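Local coordinates for protein acetone carboxylase alpha subunit (Xanthobacter autotrophicus Py2, PDB 5M45) that forms the alpha subunit of a multi-subunit carboxylase and belongs to the hydantoinase B/oxoprolinase family, with manganese and magnesium ions bound in the model, at residues Glu53-Leu64 with Glu254-Phe263; Ala97-Ser105 with Met369-Gly377. All coordinates share one frame; numbering follows the deposited sequence.

Interaction 1. Residues Glu53-Leu64 with Glu254-Phe263. With ACT (acetate ion), chain O.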
loop_
_atom_site.group_PDB
_atom_site.type_symbol
_atom_site.label_atom_id
_atom_site.label_comp_id
_atom_site.label_asym_id
_atom_site.label_seq_id
_atom_site.Cartn_x
_atom_site.Cartn_y
_atom_site.Cartn_z
ATOM N N GLU A 53 25.224 -6.896 44.555
ATOM C CA GLU A 53 23.971 -7.574 44.882
ATOM C C GLU A 53 23.724 -8.744 43.904
ATOM O O GLU A 53 22.705 -8.776 43.217
ATOM C CB GLU A 53 22.805 -6.578 44.860
ATOM C CG GLU A 53 22.927 -5.356 45.775
ATOM C CD GLU A 53 21.703 -4.435 45.686
ATOM O OE1 GLU A 53 20.552 -4.845 46.034
ATOM O OE2 GLU A 53 21.866 -3.265 45.246
ATOM N N PRO A 54 24.667 -9.718 43.836
ATOM C CA PRO A 54 24.577 -10.801 42.839
ATOM C C PRO A 54 23.312 -11.669 42.939
ATOM O O PRO A 54 22.827 -12.141 41.903
ATOM C CB PRO A 54 25.820 -11.654 43.109
ATOM C CG PRO A 54 26.179 -11.342 44.550
ATOM C CD PRO A 54 25.848 -9.894 44.712
ATOM N N ILE A 55 22.786 -11.840 44.167
ATOM C CA ILE A 55 21.589 -12.637 44.351
ATOM C C ILE A 55 20.370 -11.930 43.708
ATOM O O ILE A 55 19.600 -12.562 42.951
ATOM C CB ILE A 55 21.334 -13.003 45.826
ATOM C CG1 ILE A 55 22.521 -13.814 46.400
ATOM C CG2 ILE A 55 20.002 -13.759 45.985
ATOM C CD1 ILE A 55 22.404 -14.052 47.904
ATOM N N LEU A 56 20.216 -10.633 43.972
ATOM C CA LEU A 56 19.146 -9.851 43.330
ATOM C C LEU A 56 19.293 -9.718 41.815
ATOM O O LEU A 56 18.298 -9.783 41.078
ATOM C CB LEU A 56 19.015 -8.481 44.012
ATOM C CG LEU A 56 17.868 -7.599 43.518
ATOM C CD1 LEU A 56 16.521 -8.327 43.660
ATOM C CD2 LEU A 56 17.818 -6.323 44.342
ATOM N N TYR A 57 20.518 -9.520 41.333
ATOM C CA TYR A 57 20.786 -9.496 39.877
ATOM C C TYR A 57 20.280 -10.780 39.189
ATOM O O TYR A 57 19.585 -10.712 38.166
ATOM C CB TYR A 57 22.280 -9.300 39.613
ATOM C CG TYR A 57 22.648 -9.021 38.173
ATOM C CD1 TYR A 57 22.986 -10.064 37.318
ATOM C CD2 TYR A 57 22.743 -7.730 37.688
ATOM C CE1 TYR A 57 23.365 -9.819 36.008
ATOM C CE2 TYR A 57 23.113 -7.462 36.359
ATOM C CZ TYR A 57 23.421 -8.510 35.531
ATOM O OH TYR A 57 23.815 -8.279 34.248
ATOM N N ASN A 58 20.614 -11.929 39.789
ATOM C CA ASN A 58 20.220 -13.240 39.265
ATOM C C ASN A 58 18.702 -13.456 39.349
ATOM O O ASN A 58 18.121 -14.072 38.448
ATOM C CB ASN A 58 20.939 -14.383 40.015
ATOM C CG ASN A 58 20.546 -15.761 39.491
ATOM O OD1 ASN A 58 19.848 -16.545 40.153
ATOM N ND2 ASN A 58 20.970 -16.054 38.282
ATOM N N LYS A 59 18.070 -12.951 40.411
ATOM C CA LYS A 59 16.639 -13.095 40.543
ATOM C C LYS A 59 15.870 -12.322 39.448
ATOM O O LYS A 59 14.888 -12.832 38.889
ATOM C CB LYS A 59 16.163 -12.674 41.942
ATOM C CG LYS A 59 14.652 -12.830 42.106
ATOM C CD LYS A 59 14.182 -12.970 43.554
ATOM C CE LYS A 59 14.422 -11.758 44.412
ATOM N NZ LYS A 59 13.194 -11.585 45.330
ATOM N N LEU A 60 16.303 -11.088 39.173
ATOM C CA LEU A 60 15.701 -10.310 38.098
ATOM C C LEU A 60 15.931 -11.006 36.750
ATOM O O LEU A 60 15.009 -11.079 35.914
ATOM C CB LEU A 60 16.258 -8.894 38.060
ATOM C CG LEU A 60 15.971 -7.999 39.259
ATOM C CD1 LEU A 60 16.836 -6.760 39.194
ATOM C CD2 LEU A 60 14.534 -7.569 39.245
ATOM N N PHE A 61 17.152 -11.492 36.527
ATOM C CA PHE A 61 17.473 -12.241 35.278
ATOM C C PHE A 61 16.519 -13.433 35.071
ATOM O O PHE A 61 15.919 -13.596 34.019
ATOM C CB PHE A 61 18.940 -12.705 35.286
ATOM C CG PHE A 61 19.273 -13.739 34.236
ATOM C CD1 PHE A 61 19.510 -13.372 32.924
ATOM C CD2 PHE A 61 19.378 -15.091 34.581
ATOM C CE1 PHE A 61 19.806 -14.336 31.958
ATOM C CE2 PHE A 61 19.669 -16.045 33.641
ATOM C CZ PHE A 61 19.881 -15.679 32.321
ATOM N N SER A 62 16.390 -14.243 36.114
ATOM C CA SER A 62 15.605 -15.469 36.088
ATOM C C SER A 62 14.130 -15.178 35.824
ATOM O O SER A 62 13.540 -15.752 34.909
ATOM C CB SER A 62 15.811 -16.239 37.400
ATOM O OG SER A 62 14.912 -17.345 37.538
ATOM N N ARG A 63 13.548 -14.244 36.585
ATOM C CA ARG A 63 12.130 -13.928 36.411
ATOM C C ARG A 63 11.779 -13.320 35.052
ATOM O O ARG A 63 10.776 -13.686 34.447
ATOM C CB ARG A 63 11.627 -13.023 37.558
ATOM C CG ARG A 63 11.433 -13.779 38.847
ATOM C CD ARG A 63 10.621 -12.980 39.853
ATOM N NE ARG A 63 9.195 -12.848 39.503
ATOM C CZ ARG A 63 8.338 -12.049 40.151
ATOM N NH1 ARG A 63 8.712 -11.288 41.180
ATOM N NH2 ARG A 63 7.076 -12.009 39.778
ATOM N N LEU A 64 12.610 -12.396 34.583
ATOM C CA LEU A 64 12.350 -11.679 33.334
ATOM C C LEU A 64 12.651 -12.544 32.095
ATOM O O LEU A 64 11.896 -12.489 31.126
ATOM C CB LEU A 64 13.159 -10.377 33.278
ATOM C CG LEU A 64 12.760 -9.346 34.350
ATOM C CD1 LEU A 64 13.808 -8.205 34.400
ATOM C CD2 LEU A 64 11.352 -8.799 34.140
ATOM N N GLU A 254 7.544 -5.663 43.523
ATOM C CA GLU A 254 8.196 -6.542 44.490
ATOM C C GLU A 254 9.661 -6.168 44.857
ATOM O O GLU A 254 10.008 -6.228 46.020
ATOM C CB GLU A 254 8.122 -8.009 44.055
ATOM C CG GLU A 254 8.815 -8.928 45.088
ATOM C CD GLU A 254 8.550 -10.424 44.919
ATOM O OE1 GLU A 254 8.282 -10.834 43.770
ATOM O OE2 GLU A 254 8.642 -11.184 45.948
ATOM N N GLU A 255 10.511 -5.835 43.885
ATOM C CA GLU A 255 11.958 -5.581 44.142
ATOM C C GLU A 255 12.376 -4.123 44.175
ATOM O O GLU A 255 13.513 -3.816 44.575
ATOM C CB GLU A 255 12.835 -6.291 43.108
ATOM C CG GLU A 255 12.572 -7.768 42.908
ATOM C CD GLU A 255 12.708 -8.584 44.205
ATOM O OE1 GLU A 255 13.431 -8.165 45.147
ATOM O OE2 GLU A 255 12.120 -9.662 44.303
ATOM N N GLY A 256 11.487 -3.228 43.754
ATOM C CA GLY A 256 11.756 -1.794 43.753
ATOM C C GLY A 256 12.305 -1.307 42.429
ATOM O O GLY A 256 13.052 -2.018 41.746
ATOM N N ILE A 257 11.906 -0.104 42.064
ATOM C CA ILE A 257 12.309 0.513 40.794
ATOM C C ILE A 257 13.824 0.748 40.705
ATOM O O ILE A 257 14.382 0.612 39.620
ATOM C CB ILE A 257 11.489 1.819 40.486
ATOM C CG1 ILE A 257 11.820 2.398 39.094
ATOM C CG2 ILE A 257 11.778 2.929 41.508
ATOM C CD1 ILE A 257 11.526 1.478 37.906
ATOM N N GLU A 258 14.495 1.041 41.814
ATOM C CA GLU A 258 15.948 1.356 41.753
ATOM C C GLU A 258 16.769 0.158 41.255
ATOM O O GLU A 258 17.667 0.326 40.429
ATOM C CB GLU A 258 16.537 1.786 43.108
ATOM C CG GLU A 258 15.877 3.003 43.734
ATOM C CD GLU A 258 16.332 4.263 43.100
ATOM O OE1 GLU A 258 17.347 4.801 43.645
ATOM O OE2 GLU A 258 15.681 4.741 42.128
ATOM N N ALA A 259 16.462 -1.030 41.773
ATOM C CA ALA A 259 17.134 -2.237 41.334
ATOM C C ALA A 259 16.832 -2.560 39.852
ATOM O O ALA A 259 17.753 -2.910 39.100
ATOM C CB ALA A 259 16.756 -3.417 42.219
ATOM N N TYR A 260 15.560 -2.463 39.444
ATOM C CA TYR A 260 15.200 -2.720 38.045
ATOM C C TYR A 260 15.895 -1.726 37.111
ATOM O O TYR A 260 16.388 -2.122 36.055
ATOM C CB TYR A 260 13.670 -2.654 37.822
ATOM C CG TYR A 260 13.286 -2.905 36.386
ATOM C CD1 TYR A 260 13.063 -4.203 35.931
ATOM C CD2 TYR A 260 13.184 -1.862 35.467
ATOM C CE1 TYR A 260 12.749 -4.455 34.610
ATOM C CE2 TYR A 260 12.853 -2.109 34.145
ATOM C CZ TYR A 260 12.656 -3.406 33.706
ATOM O OH TYR A 260 12.351 -3.695 32.387
ATOM N N TRP A 261 15.900 -0.456 37.498
ATOM C CA TRP A 261 16.532 0.635 36.714
ATOM C C TRP A 261 18.040 0.393 36.514
ATOM O O TRP A 261 18.572 0.605 35.403
ATOM C CB TRP A 261 16.215 1.992 37.359
ATOM C CG TRP A 261 16.542 3.242 36.547
ATOM C CD1 TRP A 261 17.488 4.186 36.833
ATOM C CD2 TRP A 261 15.902 3.682 35.339
ATOM N NE1 TRP A 261 17.481 5.168 35.865
ATOM C CE2 TRP A 261 16.517 4.889 34.945
ATOM C CE3 TRP A 261 14.872 3.177 34.553
ATOM C CZ2 TRP A 261 16.141 5.589 33.802
ATOM C CZ3 TRP A 261 14.484 3.881 33.409
ATOM C CH2 TRP A 261 15.113 5.081 33.060
ATOM N N LYS A 262 18.723 -0.097 37.540
ATOM C CA LYS A 262 20.126 -0.533 37.361
ATOM C C LYS A 262 20.291 -1.712 36.390
ATOM O O LYS A 262 21.145 -1.646 35.501
ATOM C CB LYS A 262 20.807 -0.826 38.697
ATOM C CG LYS A 262 20.974 0.484 39.466
ATOM C CD LYS A 262 21.997 0.422 40.566
ATOM C CE LYS A 262 21.449 -0.209 41.817
ATOM N NZ LYS A 262 21.600 0.622 43.047
ATOM N N PHE A 263 19.470 -2.753 36.557
ATOM C CA PHE A 263 19.533 -3.942 35.702
ATOM C C PHE A 263 19.324 -3.603 34.225
ATOM O O PHE A 263 19.990 -4.181 33.337
ATOM C CB PHE A 263 18.471 -4.956 36.138
ATOM C CG PHE A 263 18.551 -6.271 35.428
ATOM C CD1 PHE A 263 19.461 -7.254 35.825
ATOM C CD2 PHE A 263 17.695 -6.560 34.361
ATOM C CE1 PHE A 263 19.517 -8.502 35.173
ATOM C CE2 PHE A 263 17.741 -7.797 33.725
ATOM C CZ PHE A 263 18.645 -8.768 34.125
HETATM C C ACT O . 22.545 -9.807 47.198
HETATM O O ACT O . 23.408 -10.563 46.668
HETATM O OXT ACT O . 21.546 -9.348 46.579
HETATM C CH3 ACT O . 22.728 -9.465 48.656
HETATM O O HOH W 1 19.844 -1.464 44.022
#

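Interaction 2. Residues Ala97-Ser105 with Met369-Gly377. With AE4 (3,6,9,12,15-pentaoxaheptadecan-1-ol), chain P.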
loop_
_atom_site.group_PDB
_atom_site.type_symbol
_atom_site.label_atom_id
_atom_site.label_comp_id
_atom_site.label_asym_id
_atom_site.label_seq_id
_atom_site.Cartn_x
_atom_site.Cartn_y
_atom_site.Cartn_z
ATOM N N ALA A 97 14.659 2.186 28.171
ATOM C CA ALA A 97 14.069 3.414 27.630
ATOM C C ALA A 97 14.735 3.910 26.356
ATOM O O ALA A 97 14.069 4.516 25.500
ATOM C CB ALA A 97 14.048 4.505 28.673
ATOM N N ALA A 98 16.032 3.636 26.202
ATOM C CA ALA A 98 16.794 4.038 25.006
ATOM C C ALA A 98 16.626 3.105 23.804
ATOM O O ALA A 98 17.284 3.314 22.774
ATOM C CB ALA A 98 18.278 4.180 25.349
ATOM N N GLY A 99 15.785 2.076 23.919
ATOM C CA GLY A 99 15.591 1.092 22.846
ATOM C C GLY A 99 16.637 -0.019 22.705
ATOM O O GLY A 99 16.664 -0.709 21.693
ATOM N N ASP A 100 17.508 -0.186 23.702
ATOM C CA ASP A 100 18.439 -1.304 23.732
ATOM C C ASP A 100 17.835 -2.528 24.450
ATOM O O ASP A 100 17.269 -2.394 25.522
ATOM C CB ASP A 100 19.730 -0.877 24.416
ATOM C CG ASP A 100 20.468 0.208 23.624
ATOM O OD1 ASP A 100 20.816 -0.103 22.445
ATOM O OD2 ASP A 100 20.730 1.300 24.164
ATOM N N SER A 101 17.970 -3.713 23.856
ATOM C CA SER A 101 17.368 -4.936 24.416
ATOM C C SER A 101 18.145 -5.412 25.628
ATOM O O SER A 101 19.389 -5.325 25.640
ATOM C CB SER A 101 17.295 -6.061 23.371
ATOM O OG SER A 101 18.594 -6.475 22.973
ATOM N N LEU A 102 17.413 -5.863 26.648
ATOM C CA LEU A 102 17.965 -6.482 27.858
ATOM C C LEU A 102 17.902 -8.020 27.821
ATOM O O LEU A 102 18.814 -8.680 28.272
ATOM C CB LEU A 102 17.098 -6.153 29.087
ATOM C CG LEU A 102 16.717 -4.950 29.857
ATOM C CD1 LEU A 102 15.954 -3.915 29.081
ATOM C CD2 LEU A 102 15.864 -5.454 31.034
ATOM N N LEU A 103 16.750 -8.561 27.418
ATOM C CA LEU A 103 16.462 -10.012 27.382
ATOM C C LEU A 103 15.473 -10.305 26.239
ATOM O O LEU A 103 14.643 -9.436 25.848
ATOM C CB LEU A 103 15.809 -10.461 28.701
ATOM C CG LEU A 103 16.702 -10.398 29.946
ATOM C CD1 LEU A 103 15.965 -10.588 31.236
ATOM C CD2 LEU A 103 17.803 -11.446 29.894
ATOM N N THR A 104 15.472 -11.554 25.776
ATOM C CA THR A 104 14.577 -11.970 24.688
ATOM C C THR A 104 14.178 -13.435 24.801
ATOM O O THR A 104 14.922 -14.239 25.334
ATOM C CB THR A 104 15.249 -11.674 23.303
ATOM O OG1 THR A 104 14.361 -11.933 22.228
ATOM C CG2 THR A 104 16.504 -12.475 23.122
ATOM N N SER A 105 13.008 -13.785 24.265
ATOM C CA SER A 105 12.708 -15.203 23.940
ATOM C C SER A 105 13.657 -15.675 22.822
ATOM O O SER A 105 14.320 -14.851 22.208
ATOM C CB SER A 105 11.244 -15.368 23.462
ATOM O OG SER A 105 11.040 -14.816 22.163
ATOM N N MET A 369 24.835 -13.375 28.045
ATOM C CA MET A 369 23.607 -12.571 27.917
ATOM C C MET A 369 23.291 -12.391 26.432
ATOM O O MET A 369 24.156 -11.952 25.644
ATOM C CB MET A 369 23.759 -11.200 28.578
ATOM C CG MET A 369 23.967 -11.198 30.095
ATOM S SD MET A 369 22.488 -11.791 30.956
ATOM C CE MET A 369 21.507 -10.307 30.973
ATOM N N ILE A 370 22.053 -12.722 26.048
ATOM C CA ILE A 370 21.590 -12.601 24.658
ATOM C C ILE A 370 20.745 -11.298 24.581
ATOM O O ILE A 370 19.549 -11.280 24.926
ATOM C CB ILE A 370 20.763 -13.834 24.259
ATOM C CG1 ILE A 370 21.546 -15.136 24.506
ATOM C CG2 ILE A 370 20.253 -13.730 22.828
ATOM C CD1 ILE A 370 22.795 -15.282 23.705
ATOM N N ASN A 371 21.414 -10.222 24.157
ATOM C CA ASN A 371 20.847 -8.892 24.072
ATOM C C ASN A 371 21.752 -7.998 23.191
ATOM O O ASN A 371 22.670 -8.521 22.549
ATOM C CB ASN A 371 20.578 -8.320 25.479
ATOM C CG ASN A 371 21.841 -8.133 26.323
ATOM O OD1 ASN A 371 22.942 -7.953 25.802
ATOM N ND2 ASN A 371 21.677 -8.145 27.647
ATOM N N ASP A 372 21.514 -6.682 23.166
ATOM C CA ASP A 372 22.259 -5.772 22.285
ATOM C C ASP A 372 23.723 -5.515 22.667
ATOM O O ASP A 372 24.456 -4.904 21.878
ATOM C CB ASP A 372 21.503 -4.423 22.137
ATOM C CG ASP A 372 20.268 -4.542 21.269
ATOM O OD1 ASP A 372 20.184 -5.504 20.431
ATOM O OD2 ASP A 372 19.314 -3.716 21.393
ATOM N N GLY A 373 24.161 -5.985 23.843
ATOM C CA GLY A 373 25.548 -5.797 24.276
ATOM C C GLY A 373 26.596 -6.210 23.232
ATOM O O GLY A 373 27.551 -5.436 22.945
ATOM N N ALA A 374 26.387 -7.394 22.640
ATOM C CA ALA A 374 27.298 -7.905 21.619
ATOM C C ALA A 374 27.354 -7.043 20.335
ATOM O O ALA A 374 28.403 -6.976 19.678
ATOM C CB ALA A 374 26.968 -9.365 21.290
ATOM N N ALA A 375 26.278 -6.341 19.994
ATOM C CA ALA A 375 26.346 -5.378 18.864
ATOM C C ALA A 375 27.261 -4.210 19.183
ATOM O O ALA A 375 28.023 -3.780 18.312
ATOM C CB ALA A 375 24.966 -4.855 18.482
ATOM N N TYR A 376 27.199 -3.693 20.416
ATOM C CA TYR A 376 28.122 -2.634 20.856
ATOM C C TYR A 376 29.598 -3.117 20.867
ATOM O O TYR A 376 30.513 -2.298 20.785
ATOM C CB TYR A 376 27.717 -2.019 22.228
ATOM C CG TYR A 376 26.454 -1.159 22.171
ATOM C CD1 TYR A 376 26.515 0.137 21.666
ATOM C CD2 TYR A 376 25.194 -1.654 22.536
ATOM C CE1 TYR A 376 25.376 0.913 21.561
ATOM C CE2 TYR A 376 24.053 -0.874 22.451
ATOM C CZ TYR A 376 24.143 0.414 21.953
ATOM O OH TYR A 376 23.021 1.204 21.813
ATOM N N GLY A 377 29.851 -4.425 20.951
ATOM C CA GLY A 377 31.210 -4.953 20.930
ATOM C C GLY A 377 31.741 -5.349 19.561
ATOM O O GLY A 377 32.795 -5.953 19.478
HETATM C C2 AE4 P . 32.934 3.844 16.834
HETATM C C3 AE4 P . 31.732 4.664 17.301
HETATM O O4 AE4 P . 31.162 4.050 18.462
HETATM C C5 AE4 P . 30.336 4.901 19.272
HETATM C C6 AE4 P . 29.270 4.078 20.005
HETATM O O7 AE4 P . 27.948 4.303 19.490
HETATM C C8 AE4 P . 27.748 3.715 18.195
HETATM C C9 AE4 P . 26.359 4.072 17.693
HETATM C C11 AE4 P . 25.312 2.000 17.051
HETATM O O10 AE4 P . 25.457 3.019 18.037
HETATM C C12 AE4 P . 25.380 0.644 17.730
HETATM O O13 AE4 P . 24.092 0.260 18.216
HETATM C C14 AE4 P . 23.960 -1.153 18.315
HETATM C C15 AE4 P . 22.656 -1.503 19.023
HETATM O O16 AE4 P . 21.575 -1.245 18.127
HETATM C C17 AE4 P . 21.086 -2.393 17.444
HETATM C C18 AE4 P . 19.831 -1.976 16.687
HETATM O O19 AE4 P . 18.860 -1.433 17.612
HETATM O O HOH W 2 17.967 -13.162 26.445
#

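Interaction 1. Residues Glu53-Leu64 with Glu254-Phe263
A knob-into-hole contact joins two helices whose segment axes cross at -76° and approach to 10.7 Å: the ring of Phe263 enters a hole lined by Tyr57, Leu60, Phe61 and Leu64. The ring points its edge at the face of Tyr57, a T-shaped pair with centroids 5.1 Å apart. Leu60 CB stands over one face of the Phe263 ring, 4.3 Å from its centroid and almost on the ring normal, a CH-pi contact. With CG of Phe263 anti to the backbone N (chi1 -173°), the ring reaches across so that CZ comes within 3.8 Å of Phe61 CA. Leu56 CD2 meets Ala259 CB at 3.8 Å, and Leu64 CD1 touches Tyr260 CE1.

Two salt bridges border this apolar core. Arg63 NH1 meets Glu254 OE1 at 2.7 Å, the carboxylate lying at the guanidinium edge with the two planes 78° apart, and Lys59 pairs with Glu255. Acetate, probably from the crystallisation liquor, accepts from Ile55 N and Leu56 N at the helix start. Tyr57 OH bonds to His270, while helix 48-52 packs on Tyr57, Leu60 and Phe263, Val251 of helix 227-255 packs on Leu60 and Arg63, and Leu103 of strand 101-104 touches Phe61 and Phe263.

Interaction 2. Residues Ala97-Ser105 with Met369-Gly377
Strand 101-104, an outermost strand of an antiparallel sheet within this chain, meets the capped turn that leads into a short, weakly bonded helix at about 373-376. Ser101 N donates to Asp372 OD2 at 2.8 Å, nearly straight at 173° but from above the carboxylate plane. Next along the strand, Leu102 O accepts from Asn371 ND2 at 3.0 Å; the acceptor lies in the amide plane, whereas the donor stands above the carbonyl plane. OD1 of the same amide makes a capping bond, accepting from Gly373 N at 3.0 Å. Asn371 CG sits between its backbone N and carbonyl carbon (chi1 63°), which lets one side chain serve both strand and turn; ND2 also bonds to Ala267 O.

Leu102 and Leu103 pair through their backbones with Leu94 of strand 90-95, and the turn's side chains add bonds to the same edge strand. Water 2 extends them by accepting from Thr104 N and donating to Ile370 O. Leu103 CD2 touches Met369 CE at 4.0 Å. At the ligand end, Tyr376 OH donates to Asp100 OD1 at 2.6 Å on the syn side, with ring and carboxylate planes 71° apart; Lys120 forms a salt bridge to the same oxygen. AE4 C14 lies over one face of the Tyr376 ring, offset toward its rim.

Interactions 1 and 2 have centres about 16 Å apart and share an apolar boundary. Leu64 CB meets Leu103 CD1 at 3.5 Å, Phe61 CE1 lies 3.8 Å from Met369 SD, and Phe263 CD2 lies 4.0 Å from Leu102 CD2, so both helices of interaction 1 touch strand 101-104, and Phe61 also reaches the loop at Met369. In chain order the segments alternate, each contact joining an early segment to a much later one. Of the two contacts, interaction 2 is the one that contributes to the AE4 pocket, through Ala375 and Tyr376: Ala375 CB approaches AE4 C14 to 3.8 Å. Lys120 also hydrogen-bonds AE4.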